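PDB 3VXJ: DyP, which probably acts as a heme b peroxidase that uses hydrogen peroxide to oxidise dyes and phenols, and binds 2,6-dimethoxyphenol. Local coordinates for residues 216-221 with 426-431; 8-13 with 431-436. All coordinates share one frame; numbering follows the deposited sequence.

Contact 1 of 2, residues 216-221 with 426-431; sequences SFMAFR and EYFFLP
F217 and F429 meet edge to face. The edge of F429 turns toward the face of F217, with centroids 5.1 Å apart and planes at 56°. F429 CD1 stands over the centre of the F217 ring, 3.8 Å from F217 CE1. Different first torsions bring the rings together: F429 has CG anti to its backbone N (chi1 180°), while F217 has CG anti to its carbonyl carbon (chi1 -69°). A219 and Y427 share this face of the sheet. The tyrosine ring has A219 CA at its edge, and Y427 CE1 lies 4.2 Å from A219 CB. The tyrosine hydroxyl bonds to D97.

The other face carries S216, M218, F220, E426, F428 and L430. M218 and F428 lie side by side and point the same way. M218 SD comes within 4.0 Å of F428 CD2, a Met-aromatic contact at an oblique angle to the ring. F220 CB approaches F428 CE2 in the plane of that ring. E426 CG lies over one face of F428, offset toward the rim. M218 CB packs on L430 CD1.

Segments 216-221 and 426-430 lie on neighbouring antiparallel strands of the four-stranded sheet in the C-terminal half of this DyP-type, ferredoxin-like fold. Strand 420-430 is one of the two outer strands of this sheet within the chain, and strand 353-360 flanks 216-225 on its other side. S216, M218 and F220 pair with L430, F428 and E426 through six backbone hydrogen bonds. The bond from L430 N to S216 O is 2.8 Å long and nearly straight (173°).

E426 OE2 uses its anti lone pair to accept from Y427 N at 2.8 Å, and it also accepts from Q94 N. Two N-H donors on one carboxylate oxygen of a buried glutamate would be expected to stabilise its negative charge.

Contact 2 of 2, residues 8-13 with 431-436; sequences LNNIQG and PSISAL
N10 has CG anti to its backbone N (chi1 -157°), which carries the amide across to the first turn of helix 433-440. There the amide works in both directions. OD1 accepts from S434 N at 2.8 Å, and ND2 donates to S434 OG at 2.9 Å, with the hydroxyl close to the amide plane. The N10 backbone takes part too, as its O receives I433 N in a nearly straight bond (173°).

This is the start of the C-terminal helix. S432 is its N-cap, and S432 OG accepts from A435 N at 3.0 Å. N10 takes up the N-H groups of I433 and S434, while S432 takes that of A435.

Q12 runs extended beyond CG and sends NE2 to P431 O, 2.9 Å away. The bond lies in both the carbonyl plane and the amide plane and uses a lone pair of the oxygen. The same P431 O also accepts from a water that bridges to Q12 N. L69 N holds Q12 OE1, which fixes the amide flip. I433 CD1 packs 3.6 Å from N9 O, and I433 CG1 lies 4.1 Å from Q12 CG, the two side chains crossing at a slant.

How the contacts relate
From the N terminus, residues 8-13 come first, and their partner lies more than 400 residues later. The chain then runs through the N-terminal sheet, with strands 23-31, 65-71, 119-125 and 146-155. It next reaches 216-221, passes through the heme-binding region, and returns along strand 420-430 to close contact 1. P431 belongs to both contacts, and the chain turns there into helix 433-440, which closes contact 2. Contact 1 is therefore nested inside the loop of contact 2. One joins two strands of the C-terminal sheet; the other ties helix 433-440 to the loop before helix 13-16. They also touch directly, L430 CB lying 3.8 Å from Q12 NE2.

Contact 1 of 2, residues 216-221 with 426-431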
ATOM      1  N   SER A 216       7.070   7.293 -11.199  1.00  7.58           N
ATOM      2  CA  SER A 216       7.284   6.622  -9.915  1.00  7.49           C
ATOM      3  C   SER A 216       7.165   5.118 -10.105  1.00  7.51           C
ATOM      4  O   SER A 216       6.517   4.650 -11.050  1.00  7.98           O
ATOM      5  CB  SER A 216       6.254   7.103  -8.875  1.00  7.46           C
ATOM      6  OG  SER A 216       6.543   6.586  -7.576  1.00  7.63           O
ATOM      7  N   PHE A 217       7.793   4.356  -9.209  1.00  6.92           N
ATOM      8  CA  PHE A 217       7.619   2.905  -9.210  1.00  6.98           C
ATOM      9  C   PHE A 217       6.510   2.488  -8.269  1.00  7.58           C
ATOM     10  O   PHE A 217       6.475   2.917  -7.106  1.00  8.03           O
ATOM     11  CB  PHE A 217       8.902   2.172  -8.809  1.00  7.44           C
ATOM     12  CG  PHE A 217      10.001   2.275  -9.826  1.00  7.01           C
ATOM     13  CD1 PHE A 217      10.030   1.438 -10.946  1.00  8.14           C
ATOM     14  CD2 PHE A 217      10.993   3.232  -9.684  1.00  8.91           C
ATOM     15  CE1 PHE A 217      11.047   1.549 -11.893  1.00  8.82           C
ATOM     16  CE2 PHE A 217      12.019   3.343 -10.617  1.00  8.91           C
ATOM     17  CZ  PHE A 217      12.043   2.505 -11.727  1.00  9.11           C
ATOM     18  N   MET A 218       5.609   1.655  -8.781  1.00  7.65           N
ATOM     19  CA  MET A 218       4.587   1.008  -7.978  1.00  8.40           C
ATOM     20  C   MET A 218       4.987  -0.417  -7.611  1.00  8.28           C
ATOM     21  O   MET A 218       5.390  -1.213  -8.474  1.00  8.12           O
ATOM     22  CB  MET A 218       3.266   0.967  -8.742  1.00  9.17           C
ATOM     23  CG  MET A 218       2.128   0.359  -7.909  1.00 11.50           C
ATOM     24  SD  MET A 218       0.797  -0.405  -8.840  1.00 14.22           S
ATOM     25  CE  MET A 218      -0.021   1.042  -9.491  1.00 13.40           C
ATOM     26  N   ALA A 219       4.859  -0.736  -6.325  1.00  7.50           N
ATOM     27  CA  ALA A 219       4.831  -2.114  -5.862  1.00  7.95           C
ATOM     28  C   ALA A 219       3.352  -2.455  -5.685  1.00  7.49           C
ATOM     29  O   ALA A 219       2.662  -1.886  -4.835  1.00  8.11           O
ATOM     30  CB  ALA A 219       5.583  -2.259  -4.550  1.00  8.51           C
ATOM     31  N   PHE A 220       2.870  -3.351  -6.536  1.00  7.60           N
ATOM     32  CA  PHE A 220       1.529  -3.885  -6.430  1.00  7.93           C
ATOM     33  C   PHE A 220       1.587  -5.247  -5.736  1.00  8.07           C
ATOM     34  O   PHE A 220       2.433  -6.084  -6.062  1.00  7.83           O
ATOM     35  CB  PHE A 220       0.885  -4.046  -7.817  1.00  8.40           C
ATOM     36  CG  PHE A 220      -0.492  -4.629  -7.749  1.00  7.86           C
ATOM     37  CD1 PHE A 220      -1.568  -3.818  -7.434  1.00 10.17           C
ATOM     38  CD2 PHE A 220      -0.716  -5.987  -7.956  1.00  9.26           C
ATOM     39  CE1 PHE A 220      -2.846  -4.343  -7.324  1.00 10.63           C
ATOM     40  CE2 PHE A 220      -1.990  -6.515  -7.841  1.00  9.85           C
ATOM     41  CZ  PHE A 220      -3.053  -5.693  -7.532  1.00 10.96           C
ATOM     42  N   ARG A 221       0.689  -5.457  -4.776  1.00  7.60           N
ATOM     43  CA  ARG A 221       0.554  -6.757  -4.112  1.00  7.38           C
ATOM     44  C   ARG A 221      -0.909  -7.142  -4.002  1.00  7.73           C
ATOM     45  O   ARG A 221      -1.728  -6.353  -3.525  1.00  8.02           O
ATOM     46  CB  ARG A 221       1.155  -6.730  -2.710  1.00  7.87           C
ATOM     47  CG  ARG A 221       2.618  -6.291  -2.646  1.00  7.34           C
ATOM     48  CD  ARG A 221       3.582  -7.428  -2.938  1.00  7.77           C
ATOM     49  NE  ARG A 221       3.853  -8.215  -1.739  1.00  8.03           N
ATOM     50  CZ  ARG A 221       4.291  -9.478  -1.731  1.00  7.34           C
ATOM     51  NH1 ARG A 221       4.466 -10.157  -2.859  1.00  8.93           N
ATOM     52  NH2 ARG A 221       4.527 -10.078  -0.568  1.00  8.28           N
ATOM     53  N   GLU A 426       3.432  -7.259  -8.770  1.00  8.08           N
ATOM     54  CA  GLU A 426       4.375  -6.854  -9.792  1.00  8.00           C
ATOM     55  C   GLU A 426       4.953  -5.488  -9.465  1.00  7.88           C
ATOM     56  O   GLU A 426       4.373  -4.714  -8.688  1.00  8.31           O
ATOM     57  CB  GLU A 426       3.716  -6.883 -11.190  1.00  8.88           C
ATOM     58  CG  GLU A 426       4.670  -6.706 -12.378  1.00  9.22           C
ATOM     59  CD  GLU A 426       5.845  -7.674 -12.324  1.00  9.21           C
ATOM     60  OE1 GLU A 426       5.773  -8.747 -12.977  1.00  9.21           O
ATOM     61  OE2 GLU A 426       6.830  -7.370 -11.615  1.00  8.98           O
ATOM     62  N   TYR A 427       6.107  -5.207 -10.060  1.00  7.39           N
ATOM     63  CA  TYR A 427       6.738  -3.900  -9.992  1.00  7.35           C
ATOM     64  C   TYR A 427       6.500  -3.182 -11.314  1.00  7.42           C
ATOM     65  O   TYR A 427       6.857  -3.703 -12.382  1.00  7.47           O
ATOM     66  CB  TYR A 427       8.243  -4.065  -9.742  1.00  6.86           C
ATOM     67  CG  TYR A 427       8.643  -4.708  -8.425  1.00  7.12           C
ATOM     68  CD1 TYR A 427       8.011  -4.359  -7.225  1.00  7.87           C
ATOM     69  CD2 TYR A 427       9.673  -5.644  -8.381  1.00  7.43           C
ATOM     70  CE1 TYR A 427       8.391  -4.942  -6.014  1.00  7.46           C
ATOM     71  CE2 TYR A 427      10.067  -6.223  -7.176  1.00  8.13           C
ATOM     72  CZ  TYR A 427       9.419  -5.862  -6.001  1.00  8.11           C
ATOM     73  OH  TYR A 427       9.791  -6.433  -4.815  1.00  9.07           O
ATOM     74  N   PHE A 428       5.889  -1.999 -11.231  1.00  7.37           N
ATOM     75  CA  PHE A 428       5.540  -1.189 -12.402  1.00  7.47           C
ATOM     76  C   PHE A 428       6.235   0.161 -12.348  1.00  7.76           C
ATOM     77  O   PHE A 428       6.543   0.671 -11.275  1.00  8.10           O
ATOM     78  CB  PHE A 428       4.022  -0.940 -12.498  1.00  8.01           C
ATOM     79  CG  PHE A 428       3.214  -2.184 -12.646  1.00  6.56           C
ATOM     80  CD1 PHE A 428       3.129  -2.833 -13.878  1.00  7.46           C
ATOM     81  CD2 PHE A 428       2.531  -2.719 -11.558  1.00  7.79           C
ATOM     82  CE1 PHE A 428       2.382  -3.999 -14.021  1.00  8.52           C
ATOM     83  CE2 PHE A 428       1.772  -3.878 -11.696  1.00  7.17           C
ATOM     84  CZ  PHE A 428       1.691  -4.511 -12.924  1.00  7.57           C
ATOM     85  N   PHE A 429       6.452   0.749 -13.514  1.00  7.83           N
ATOM     86  CA  PHE A 429       6.854   2.145 -13.590  1.00  7.02           C
ATOM     87  C   PHE A 429       5.733   2.960 -14.221  1.00  6.86           C
ATOM     88  O   PHE A 429       5.257   2.628 -15.314  1.00  7.44           O
ATOM     89  CB  PHE A 429       8.150   2.308 -14.392  1.00  7.75           C
ATOM     90  CG  PHE A 429       8.605   3.732 -14.501  1.00  7.08           C
ATOM     91  CD1 PHE A 429       9.106   4.398 -13.393  1.00  7.13           C
ATOM     92  CD2 PHE A 429       8.465   4.434 -15.702  1.00  7.43           C
ATOM     93  CE1 PHE A 429       9.517   5.729 -13.476  1.00  7.30           C
ATOM     94  CE2 PHE A 429       8.879   5.770 -15.797  1.00  8.03           C
ATOM     95  CZ  PHE A 429       9.387   6.417 -14.683  1.00  8.55           C
ATOM     96  N   LEU A 430       5.327   4.025 -13.527  1.00  6.52           N
ATOM     97  CA  LEU A 430       4.333   4.963 -14.051  1.00  6.95           C
ATOM     98  C   LEU A 430       5.050   6.203 -14.549  1.00  7.54           C
ATOM     99  O   LEU A 430       5.536   6.998 -13.749  1.00  8.22           O
ATOM    100  CB  LEU A 430       3.314   5.354 -12.976  1.00  7.75           C
ATOM    101  CG  LEU A 430       2.185   4.370 -12.678  1.00  7.57           C
ATOM    102  CD1 LEU A 430       2.695   3.115 -11.976  1.00  9.71           C
ATOM    103  CD2 LEU A 430       1.126   5.053 -11.847  1.00 10.33           C
ATOM    104  N   PRO A 431       5.109   6.387 -15.883  1.00  7.47           N
ATOM    105  CA  PRO A 431       5.801   7.561 -16.403  1.00  8.02           C
ATOM    106  C   PRO A 431       4.992   8.845 -16.186  1.00  7.87           C
ATOM    107  O   PRO A 431       3.800   8.807 -15.822  1.00  7.99           O
ATOM    108  CB  PRO A 431       5.899   7.265 -17.908  1.00  7.99           C
ATOM    109  CG  PRO A 431       5.697   5.768 -18.037  1.00  7.80           C
ATOM    110  CD  PRO A 431       4.723   5.453 -16.952  1.00  8.07           C
TER

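Contact 2 of 2, residues 8-13 with 431-436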
ATOM      1  N   LEU A   8       2.081  19.639 -11.774  1.00 15.04           N
ATOM      2  CA  LEU A   8       0.980  18.782 -11.334  1.00 14.88           C
ATOM      3  C   LEU A   8       0.134  18.248 -12.487  1.00 14.60           C
ATOM      4  O   LEU A   8      -0.443  17.168 -12.378  1.00 13.92           O
ATOM      5  CB  LEU A   8       0.083  19.519 -10.339  1.00 16.46           C
ATOM      6  CG  LEU A   8       0.725  20.100  -9.076  1.00 18.71           C
ATOM      7  CD1 LEU A   8      -0.323  20.805  -8.231  1.00 21.86           C
ATOM      8  CD2 LEU A   8       1.432  19.038  -8.263  1.00 19.04           C
ATOM      9  N   ASN A   9       0.057  19.002 -13.579  1.00 15.05           N
ATOM     10  CA  ASN A   9      -0.656  18.552 -14.773  1.00 15.58           C
ATOM     11  C   ASN A   9       0.049  17.430 -15.532  1.00 14.02           C
ATOM     12  O   ASN A   9      -0.525  16.857 -16.461  1.00 14.19           O
ATOM     13  CB  ASN A   9      -0.931  19.721 -15.727  1.00 17.19           C
ATOM     14  CG  ASN A   9      -1.936  20.709 -15.171  1.00 22.29           C
ATOM     15  OD1 ASN A   9      -3.137  20.582 -15.404  1.00 26.95           O
ATOM     16  ND2 ASN A   9      -1.450  21.701 -14.433  1.00 25.73           N
ATOM     17  N   ASN A  10       1.287  17.125 -15.135  1.00 12.33           N
ATOM     18  CA  ASN A  10       2.095  16.136 -15.842  1.00 11.74           C
ATOM     19  C   ASN A  10       2.396  14.885 -15.022  1.00 10.64           C
ATOM     20  O   ASN A  10       3.049  13.965 -15.513  1.00 10.38           O
ATOM     21  CB  ASN A  10       3.407  16.754 -16.330  1.00 12.11           C
ATOM     22  CG  ASN A  10       3.997  15.992 -17.493  1.00 11.59           C
ATOM     23  OD1 ASN A  10       3.259  15.552 -18.380  1.00 12.28           O
ATOM     24  ND2 ASN A  10       5.323  15.810 -17.495  1.00 12.03           N
ATOM     25  N   ILE A  11       1.923  14.856 -13.780  1.00  9.98           N
ATOM     26  CA  ILE A  11       2.183  13.735 -12.873  1.00 10.07           C
ATOM     27  C   ILE A  11       0.911  12.910 -12.743  1.00  9.33           C
ATOM     28  O   ILE A  11      -0.161  13.444 -12.467  1.00  9.82           O
ATOM     29  CB  ILE A  11       2.646  14.243 -11.484  1.00  9.72           C
ATOM     30  CG1 ILE A  11       4.006  14.945 -11.628  1.00 11.32           C
ATOM     31  CG2 ILE A  11       2.733  13.075 -10.483  1.00 11.11           C
ATOM     32  CD1 ILE A  11       4.380  15.875 -10.486  1.00 13.21           C
ATOM     33  N   GLN A  12       1.015  11.607 -12.972  1.00  8.94           N
ATOM     34  CA  GLN A  12      -0.141  10.736 -12.806  1.00  8.97           C
ATOM     35  C   GLN A  12      -0.683  10.824 -11.374  1.00  8.55           C
ATOM     36  O   GLN A  12       0.061  10.682 -10.397  1.00  8.86           O
ATOM     37  CB  GLN A  12       0.195   9.306 -13.231  1.00  9.14           C
ATOM     38  CG  GLN A  12       0.493   9.165 -14.728  1.00  9.07           C
ATOM     39  CD  GLN A  12       0.357   7.741 -15.212  1.00  8.57           C
ATOM     40  OE1 GLN A  12      -0.720   7.159 -15.128  1.00  9.96           O
ATOM     41  NE2 GLN A  12       1.448   7.160 -15.703  1.00  8.16           N
ATOM     42  N   GLY A  13      -1.983  11.089 -11.261  1.00  9.09           N
ATOM     43  CA  GLY A  13      -2.553  11.552 -10.004  1.00  9.59           C
ATOM     44  C   GLY A  13      -2.511  10.577  -8.840  1.00  9.28           C
ATOM     45  O   GLY A  13      -2.428  11.001  -7.690  1.00 10.22           O
ATOM     46  N   PRO A 431       5.109   6.387 -15.883  1.00  7.47           N
ATOM     47  CA  PRO A 431       5.801   7.561 -16.403  1.00  8.02           C
ATOM     48  C   PRO A 431       4.992   8.845 -16.186  1.00  7.87           C
ATOM     49  O   PRO A 431       3.800   8.807 -15.822  1.00  7.99           O
ATOM     50  CB  PRO A 431       5.899   7.265 -17.908  1.00  7.99           C
ATOM     51  CG  PRO A 431       5.697   5.768 -18.037  1.00  7.80           C
ATOM     52  CD  PRO A 431       4.723   5.453 -16.952  1.00  8.07           C
ATOM     53  N   SER A 432       5.634   9.986 -16.404  1.00  8.02           N
ATOM     54  CA  SER A 432       4.893  11.236 -16.514  1.00  8.75           C
ATOM     55  C   SER A 432       3.919  11.167 -17.690  1.00  9.47           C
ATOM     56  O   SER A 432       4.039  10.323 -18.597  1.00  9.42           O
ATOM     57  CB  SER A 432       5.847  12.417 -16.699  1.00  9.34           C
ATOM     58  OG  SER A 432       6.421  12.396 -17.994  1.00  9.70           O
ATOM     59  N   ILE A 433       2.960  12.076 -17.693  1.00  9.84           N
ATOM     60  CA  ILE A 433       1.946  12.079 -18.732  1.00 10.49           C
ATOM     61  C   ILE A 433       2.582  12.398 -20.091  1.00 10.66           C
ATOM     62  O   ILE A 433       2.281  11.737 -21.093  1.00 11.17           O
ATOM     63  CB  ILE A 433       0.767  13.007 -18.353  1.00 10.36           C
ATOM     64  CG1 ILE A 433       0.055  12.446 -17.104  1.00 11.09           C
ATOM     65  CG2 ILE A 433      -0.222  13.169 -19.521  1.00 12.10           C
ATOM     66  CD1 ILE A 433      -1.067  13.309 -16.567  1.00 11.68           C
ATOM     67  N   SER A 434       3.483  13.381 -20.121  1.00 10.85           N
ATOM     68  CA  SER A 434       4.197  13.709 -21.353  1.00 11.40           C
ATOM     69  C   SER A 434       5.059  12.535 -21.819  1.00 10.79           C
ATOM     70  O   SER A 434       5.111  12.244 -23.009  1.00 11.78           O
ATOM     71  CB  SER A 434       5.024  14.995 -21.195  1.00 11.59           C
ATOM     72  OG  SER A 434       6.004  14.864 -20.182  1.00 12.53           O
ATOM     73  N   ALA A 435       5.709  11.831 -20.889  1.00 10.22           N
ATOM     74  CA  ALA A 435       6.548  10.697 -21.280  1.00  9.73           C
ATOM     75  C   ALA A 435       5.742   9.565 -21.910  1.00  9.68           C
ATOM     76  O   ALA A 435       6.245   8.856 -22.779  1.00  9.76           O
ATOM     77  CB  ALA A 435       7.366  10.190 -20.110  1.00 10.10           C
ATOM     78  N   LEU A 436       4.490   9.406 -21.486  1.00  9.69           N
ATOM     79  CA  LEU A 436       3.625   8.395 -22.087  1.00 10.44           C
ATOM     80  C   LEU A 436       3.535   8.535 -23.602  1.00 10.97           C
ATOM     81  O   LEU A 436       3.621   7.548 -24.332  1.00 11.38           O
ATOM     82  CB  LEU A 436       2.229   8.434 -21.474  1.00 10.29           C
ATOM     83  CG  LEU A 436       2.077   7.841 -20.072  1.00 10.23           C
ATOM     84  CD1 LEU A 436       0.674   8.093 -19.573  1.00 11.01           C
ATOM     85  CD2 LEU A 436       2.384   6.348 -20.046  1.00 10.93           C
TER
HETATM   86  O   HOH W   1       3.648  10.455 -13.338  1.00  7.32           O